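Local structure of response regulator aspartate phosphatase I (Bacillus subtilis subsp. subtilis, 4I1A) at residues Glu102-Met111 against Ala122-Leu133. The protein dephosphorylates the sporulation phosphotransferase Spo0F and activates excision and transfer of the mobile element ICEBs1 by bringing about inactivation of its repressor ImmR. Numbering follows the deposited sequence.
Sequences EYYFYFFKGM and AISAYRIAESKL
The carbonyl oxygen of Ala129 meets the edge of the Tyr103 ring, near its plane, with CD1 of Tyr103 3.2 Å from O of Ala129; polarised ring hydrogens suit an aromatic edge to such a place. The two segments form an antiparallel helical hairpin, consistent with the tetratricopeptide (TPR) fold of Rap proteins, with no hydrogen bond crossing between them. The axes of 102-111 and 122-129 approach to 7.7 Å at 159°, a closeness that small residues permit. Gly110 fits this place: its CA lies over the Tyr126 face, 4.1 Å from the ring centroid, and a CB here would run into CE1 of Tyr126. The spacing of Gly110, Ala122, Tyr126 and Ala129 is consistent with the TPR signature. Ala125 and Ala129 offer only methyls, that of Ala129 reaching CB of Tyr106 at 3.8 Å. Ile128 sets CG1 between its backbone N and carbonyl carbon (chi1 64°), which carries CD1 squarely over the Tyr106 ring, 3.3 Å from its centroid. With an alanine at Tyr106, CD1 of Ile128 would probably lose the ring face it lies on, and a gap would open beside Lys132, whose CE sits at the ring edge. CD and CE of Lys132 pass obliquely across the carboxylate of Glu102, yet NZ of Lys132 stays 4.5 Å from OE2 of Glu102, too far for a salt bridge. Phe107, packed edge-to-face with Phe145 of helix 139-155, receives Tyr126 at its own rim, CE1 of Tyr126 standing 3.7 Å from CD1 of Phe107.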
ATOM      1  N   GLU A 102      16.830  30.741   1.323  1.00122.34           N
ATOM      2  CA  GLU A 102      17.807  29.735   1.729  1.00120.59           C
ATOM      3  C   GLU A 102      17.154  28.407   2.109  1.00118.53           C
ATOM      4  O   GLU A 102      17.634  27.336   1.725  1.00118.08           O
ATOM      5  CB  GLU A 102      18.651  30.251   2.894  1.00126.49           C
ATOM      6  CG  GLU A 102      19.787  29.319   3.287  1.00128.74           C
ATOM      7  CD  GLU A 102      20.652  29.888   4.388  1.00133.46           C
ATOM      8  OE1 GLU A 102      20.260  30.919   4.975  1.00135.45           O
ATOM      9  OE2 GLU A 102      21.723  29.304   4.666  1.00136.53           O
ATOM     10  N   TYR A 103      16.070  28.484   2.876  1.00115.02           N
ATOM     11  CA  TYR A 103      15.275  27.307   3.200  1.00108.50           C
ATOM     12  C   TYR A 103      14.772  26.660   1.922  1.00 99.95           C
ATOM     13  O   TYR A 103      14.825  25.440   1.778  1.00 95.42           O
ATOM     14  CB  TYR A 103      14.105  27.679   4.114  1.00107.62           C
ATOM     15  CG  TYR A 103      12.845  26.851   3.914  1.00101.06           C
ATOM     16  CD1 TYR A 103      12.718  25.582   4.470  1.00 95.34           C
ATOM     17  CD2 TYR A 103      11.772  27.355   3.189  1.00 97.52           C
ATOM     18  CE1 TYR A 103      11.561  24.838   4.294  1.00 90.40           C
ATOM     19  CE2 TYR A 103      10.620  26.620   3.009  1.00 93.73           C
ATOM     20  CZ  TYR A 103      10.515  25.366   3.562  1.00 91.60           C
ATOM     21  OH  TYR A 103       9.357  24.646   3.372  1.00 95.08           O
ATOM     22  N   TYR A 104      14.297  27.491   0.995  1.00100.39           N
ATOM     23  CA  TYR A 104      13.789  27.011  -0.286  1.00 97.37           C
ATOM     24  C   TYR A 104      14.827  26.164  -1.010  1.00 91.92           C
ATOM     25  O   TYR A 104      14.502  25.108  -1.543  1.00 90.17           O
ATOM     26  CB  TYR A 104      13.342  28.170  -1.181  1.00102.97           C
ATOM     27  CG  TYR A 104      11.975  28.739  -0.843  1.00111.49           C
ATOM     28  CD1 TYR A 104      11.076  28.030  -0.053  1.00106.80           C
ATOM     29  CD2 TYR A 104      11.581  29.988  -1.324  1.00113.85           C
ATOM     30  CE1 TYR A 104       9.826  28.552   0.253  1.00106.70           C
ATOM     31  CE2 TYR A 104      10.335  30.513  -1.024  1.00110.07           C
ATOM     32  CZ  TYR A 104       9.463  29.794  -0.235  1.00109.60           C
ATOM     33  OH  TYR A 104       8.222  30.315   0.066  1.00112.52           O
ATOM     34  N   PHE A 105      16.076  26.617  -1.019  1.00 91.35           N
ATOM     35  CA  PHE A 105      17.120  25.869  -1.704  1.00 95.07           C
ATOM     36  C   PHE A 105      17.302  24.484  -1.093  1.00 99.13           C
ATOM     37  O   PHE A 105      17.243  23.476  -1.798  1.00102.50           O
ATOM     38  CB  PHE A 105      18.450  26.617  -1.704  1.00 99.48           C
ATOM     39  CG  PHE A 105      19.626  25.733  -2.003  1.00102.04           C
ATOM     40  CD1 PHE A 105      19.822  25.227  -3.278  1.00100.71           C
ATOM     41  CD2 PHE A 105      20.521  25.385  -1.006  1.00106.92           C
ATOM     42  CE1 PHE A 105      20.896  24.398  -3.555  1.00102.19           C
ATOM     43  CE2 PHE A 105      21.600  24.558  -1.278  1.00107.90           C
ATOM     44  CZ  PHE A 105      21.785  24.063  -2.553  1.00104.76           C
ATOM     45  N   TYR A 106      17.524  24.440   0.218  1.00 98.96           N
ATOM     46  CA  TYR A 106      17.675  23.171   0.921  1.00 99.77           C
ATOM     47  C   TYR A 106      16.428  22.296   0.777  1.00101.54           C
ATOM     48  O   TYR A 106      16.527  21.073   0.692  1.00 99.66           O
ATOM     49  CB  TYR A 106      18.005  23.404   2.398  1.00103.32           C
ATOM     50  CG  TYR A 106      19.409  23.922   2.638  1.00113.27           C
ATOM     51  CD1 TYR A 106      20.476  23.494   1.852  1.00112.99           C
ATOM     52  CD2 TYR A 106      19.667  24.846   3.643  1.00118.48           C
ATOM     53  CE1 TYR A 106      21.760  23.969   2.062  1.00114.27           C
ATOM     54  CE2 TYR A 106      20.948  25.326   3.862  1.00121.32           C
ATOM     55  CZ  TYR A 106      21.992  24.884   3.070  1.00120.46           C
ATOM     56  OH  TYR A 106      23.274  25.356   3.283  1.00121.11           O
ATOM     57  N   PHE A 107      15.259  22.931   0.741  1.00100.36           N
ATOM     58  CA  PHE A 107      14.000  22.211   0.584  1.00 96.85           C
ATOM     59  C   PHE A 107      13.959  21.532  -0.777  1.00 98.63           C
ATOM     60  O   PHE A 107      13.807  20.312  -0.866  1.00 96.34           O
ATOM     61  CB  PHE A 107      12.814  23.171   0.722  1.00 95.64           C
ATOM     62  CG  PHE A 107      11.471  22.487   0.817  1.00 88.08           C
ATOM     63  CD1 PHE A 107      11.372  21.154   1.178  1.00 88.26           C
ATOM     64  CD2 PHE A 107      10.306  23.185   0.540  1.00 89.97           C
ATOM     65  CE1 PHE A 107      10.132  20.525   1.263  1.00 82.27           C
ATOM     66  CE2 PHE A 107       9.064  22.563   0.625  1.00 86.34           C
ATOM     67  CZ  PHE A 107       8.981  21.232   0.986  1.00 81.52           C
ATOM     68  N   PHE A 108      14.094  22.334  -1.830  1.00100.51           N
ATOM     69  CA  PHE A 108      14.054  21.827  -3.197  1.00100.09           C
ATOM     70  C   PHE A 108      15.097  20.723  -3.395  1.00 95.10           C
ATOM     71  O   PHE A 108      14.813  19.690  -4.005  1.00 91.19           O
ATOM     72  CB  PHE A 108      14.268  22.967  -4.201  1.00104.47           C
ATOM     73  CG  PHE A 108      13.265  24.094  -4.078  1.00107.07           C
ATOM     74  CD1 PHE A 108      12.020  23.882  -3.498  1.00104.72           C
ATOM     75  CD2 PHE A 108      13.573  25.367  -4.546  1.00107.65           C
ATOM     76  CE1 PHE A 108      11.103  24.918  -3.384  1.00103.78           C
ATOM     77  CE2 PHE A 108      12.658  26.404  -4.434  1.00108.15           C
ATOM     78  CZ  PHE A 108      11.424  26.179  -3.852  1.00105.52           C
ATOM     79  N   LYS A 109      16.292  20.947  -2.853  1.00 89.64           N
ATOM     80  CA  LYS A 109      17.380  19.972  -2.902  1.00 88.01           C
ATOM     81  C   LYS A 109      16.961  18.616  -2.310  1.00 93.08           C
ATOM     82  O   LYS A 109      17.305  17.560  -2.846  1.00 94.10           O
ATOM     83  CB  LYS A 109      18.607  20.521  -2.158  1.00 72.95           C
ATOM     84  CG  LYS A 109      19.898  19.751  -2.400  1.00 73.97           C
ATOM     85  CD  LYS A 109      20.959  20.102  -1.349  1.00 81.88           C
ATOM     86  CE  LYS A 109      22.069  19.038  -1.263  1.00 82.09           C
ATOM     87  NZ  LYS A 109      23.014  19.255  -0.098  1.00 81.38           N
ATOM     88  N   GLY A 110      16.214  18.656  -1.209  1.00 90.01           N
ATOM     89  CA  GLY A 110      15.725  17.448  -0.568  1.00 84.39           C
ATOM     90  C   GLY A 110      14.779  16.670  -1.461  1.00 77.12           C
ATOM     91  O   GLY A 110      14.902  15.454  -1.607  1.00 80.17           O
ATOM     92  N   MET A 111      13.824  17.381  -2.053  1.00 72.51           N
ATOM     93  CA  MET A 111      12.902  16.797  -3.013  1.00 69.65           C
ATOM     94  C   MET A 111      13.677  16.287  -4.215  1.00 80.64           C
ATOM     95  O   MET A 111      13.314  15.286  -4.833  1.00 77.90           O
ATOM     96  CB  MET A 111      11.939  17.860  -3.502  1.00 71.06           C
ATOM     97  CG  MET A 111      10.876  18.268  -2.520  1.00 72.34           C
ATOM     98  SD  MET A 111       9.981  19.630  -3.287  1.00 93.93           S
ATOM     99  CE  MET A 111       8.491  19.673  -2.306  1.00109.91           C
ATOM    100  N   ALA A 122      18.551  13.383   0.942  1.00 82.77           N
ATOM    101  CA  ALA A 122      17.262  14.061   1.018  1.00 79.45           C
ATOM    102  C   ALA A 122      16.937  14.446   2.450  1.00 70.92           C
ATOM    103  O   ALA A 122      16.657  15.608   2.741  1.00 73.14           O
ATOM    104  CB  ALA A 122      16.153  13.183   0.430  1.00 68.52           C
ATOM    105  N   ILE A 123      16.978  13.466   3.342  1.00 70.50           N
ATOM    106  CA  ILE A 123      16.663  13.720   4.736  1.00 72.09           C
ATOM    107  C   ILE A 123      17.709  14.644   5.362  1.00 82.24           C
ATOM    108  O   ILE A 123      17.382  15.476   6.213  1.00 86.47           O
ATOM    109  CB  ILE A 123      16.482  12.404   5.538  1.00 93.34           C
ATOM    110  CG1 ILE A 123      15.986  12.706   6.949  1.00 99.26           C
ATOM    111  CG2 ILE A 123      17.760  11.602   5.573  1.00 95.82           C
ATOM    112  CD1 ILE A 123      14.779  13.630   6.961  1.00 99.55           C
ATOM    113  N   SER A 124      18.955  14.524   4.909  1.00 83.11           N
ATOM    114  CA  SER A 124      20.022  15.408   5.372  1.00 87.38           C
ATOM    115  C   SER A 124      19.709  16.856   5.022  1.00 80.56           C
ATOM    116  O   SER A 124      19.846  17.750   5.851  1.00 81.74           O
ATOM    117  CB  SER A 124      21.361  15.012   4.749  1.00 98.62           C
ATOM    118  OG  SER A 124      21.742  13.701   5.137  1.00104.69           O
ATOM    119  N   ALA A 125      19.285  17.073   3.784  1.00 76.43           N
ATOM    120  CA  ALA A 125      18.969  18.410   3.298  1.00 81.95           C
ATOM    121  C   ALA A 125      17.726  18.962   3.989  1.00 84.29           C
ATOM    122  O   ALA A 125      17.674  20.134   4.362  1.00 87.68           O
ATOM    123  CB  ALA A 125      18.782  18.387   1.791  1.00 80.03           C
ATOM    124  N   TYR A 126      16.726  18.103   4.153  1.00 80.23           N
ATOM    125  CA  TYR A 126      15.529  18.446   4.904  1.00 76.42           C
ATOM    126  C   TYR A 126      15.861  18.856   6.343  1.00 86.51           C
ATOM    127  O   TYR A 126      15.224  19.752   6.896  1.00 93.19           O
ATOM    128  CB  TYR A 126      14.573  17.256   4.936  1.00 70.18           C
ATOM    129  CG  TYR A 126      13.820  16.981   3.650  1.00 70.47           C
ATOM    130  CD1 TYR A 126      13.536  18.000   2.742  1.00 73.00           C
ATOM    131  CD2 TYR A 126      13.374  15.695   3.355  1.00 65.15           C
ATOM    132  CE1 TYR A 126      12.836  17.740   1.571  1.00 73.69           C
ATOM    133  CE2 TYR A 126      12.680  15.428   2.195  1.00 63.29           C
ATOM    134  CZ  TYR A 126      12.411  16.448   1.304  1.00 71.23           C
ATOM    135  OH  TYR A 126      11.716  16.170   0.148  1.00 74.52           O
ATOM    136  N   ARG A 127      16.851  18.198   6.946  1.00 85.62           N
ATOM    137  CA  ARG A 127      17.186  18.452   8.348  1.00 93.97           C
ATOM    138  C   ARG A 127      17.659  19.887   8.576  1.00 97.16           C
ATOM    139  O   ARG A 127      17.430  20.465   9.646  1.00 94.29           O
ATOM    140  CB  ARG A 127      18.225  17.450   8.880  1.00101.66           C
ATOM    141  CG  ARG A 127      17.666  16.076   9.281  1.00105.52           C
ATOM    142  CD  ARG A 127      18.613  15.342  10.251  1.00118.19           C
ATOM    143  NE  ARG A 127      18.416  13.891  10.240  1.00119.61           N
ATOM    144  CZ  ARG A 127      17.447  13.256  10.895  1.00114.10           C
ATOM    145  NH1 ARG A 127      16.572  13.938  11.622  1.00121.51           N
ATOM    146  NH2 ARG A 127      17.346  11.936  10.817  1.00 98.74           N
ATOM    147  N   ILE A 128      18.305  20.470   7.568  1.00 95.79           N
ATOM    148  CA  ILE A 128      18.755  21.852   7.691  1.00 98.06           C
ATOM    149  C   ILE A 128      17.690  22.828   7.209  1.00 95.80           C
ATOM    150  O   ILE A 128      17.575  23.937   7.732  1.00 97.40           O
ATOM    151  CB  ILE A 128      20.106  22.101   6.993  1.00104.85           C
ATOM    152  CG1 ILE A 128      20.001  21.898   5.487  1.00103.42           C
ATOM    153  CG2 ILE A 128      21.182  21.179   7.566  1.00109.29           C
ATOM    154  CD1 ILE A 128      21.352  21.871   4.809  1.00107.18           C
ATOM    155  N   ALA A 129      16.903  22.407   6.222  1.00 90.78           N
ATOM    156  CA  ALA A 129      15.768  23.196   5.764  1.00 82.58           C
ATOM    157  C   ALA A 129      14.813  23.435   6.932  1.00 85.57           C
ATOM    158  O   ALA A 129      14.244  24.519   7.076  1.00 84.88           O
ATOM    159  CB  ALA A 129      15.059  22.487   4.633  1.00 76.69           C
ATOM    160  N   GLU A 130      14.658  22.414   7.769  1.00 87.77           N
ATOM    161  CA  GLU A 130      13.810  22.497   8.951  1.00 94.14           C
ATOM    162  C   GLU A 130      14.397  23.472   9.970  1.00106.10           C
ATOM    163  O   GLU A 130      13.663  24.111  10.720  1.00112.19           O
ATOM    164  CB  GLU A 130      13.638  21.110   9.580  1.00 92.15           C
ATOM    165  CG  GLU A 130      12.575  21.017  10.668  1.00 95.38           C
ATOM    166  CD  GLU A 130      12.573  19.664  11.372  1.00101.93           C
ATOM    167  OE1 GLU A 130      11.889  19.524  12.411  1.00100.66           O
ATOM    168  OE2 GLU A 130      13.259  18.739  10.884  1.00106.88           O
ATOM    169  N   SER A 131      15.722  23.586   9.998  1.00108.44           N
ATOM    170  CA  SER A 131      16.367  24.531  10.909  1.00114.23           C
ATOM    171  C   SER A 131      16.225  25.962  10.397  1.00116.06           C
ATOM    172  O   SER A 131      16.061  26.899  11.178  1.00116.82           O
ATOM    173  CB  SER A 131      17.847  24.187  11.112  1.00114.59           C
ATOM    174  OG  SER A 131      18.600  24.428   9.936  1.00114.13           O
ATOM    175  N   LYS A 132      16.284  26.121   9.078  1.00115.99           N
ATOM    176  CA  LYS A 132      16.132  27.428   8.448  1.00115.76           C
ATOM    177  C   LYS A 132      14.655  27.711   8.167  1.00109.61           C
ATOM    178  O   LYS A 132      14.311  28.657   7.456  1.00 97.83           O
ATOM    179  CB  LYS A 132      16.963  27.499   7.163  1.00117.19           C
ATOM    180  CG  LYS A 132      18.396  26.993   7.330  1.00120.73           C
ATOM    181  CD  LYS A 132      19.422  28.057   6.976  1.00124.14           C
ATOM    182  CE  LYS A 132      20.845  27.566   7.215  1.00127.48           C
ATOM    183  NZ  LYS A 132      21.145  27.365   8.662  1.00127.78           N
ATOM    184  N   LEU A 133      13.790  26.870   8.731  1.00114.72           N
ATOM    185  CA  LEU A 133      12.345  27.064   8.669  1.00113.21           C
ATOM    186  C   LEU A 133      11.941  28.040   9.773  1.00121.61           C
ATOM    187  O   LEU A 133      10.770  28.378   9.921  1.00120.35           O
ATOM    188  CB  LEU A 133      11.623  25.720   8.840  1.00105.05           C
ATOM    189  CG  LEU A 133      10.103  25.580   8.640  1.00 98.49           C
ATOM    190  CD1 LEU A 133       9.717  25.375   7.174  1.00 93.21           C
ATOM    191  CD2 LEU A 133       9.549  24.449   9.498  1.00 91.53           C
TER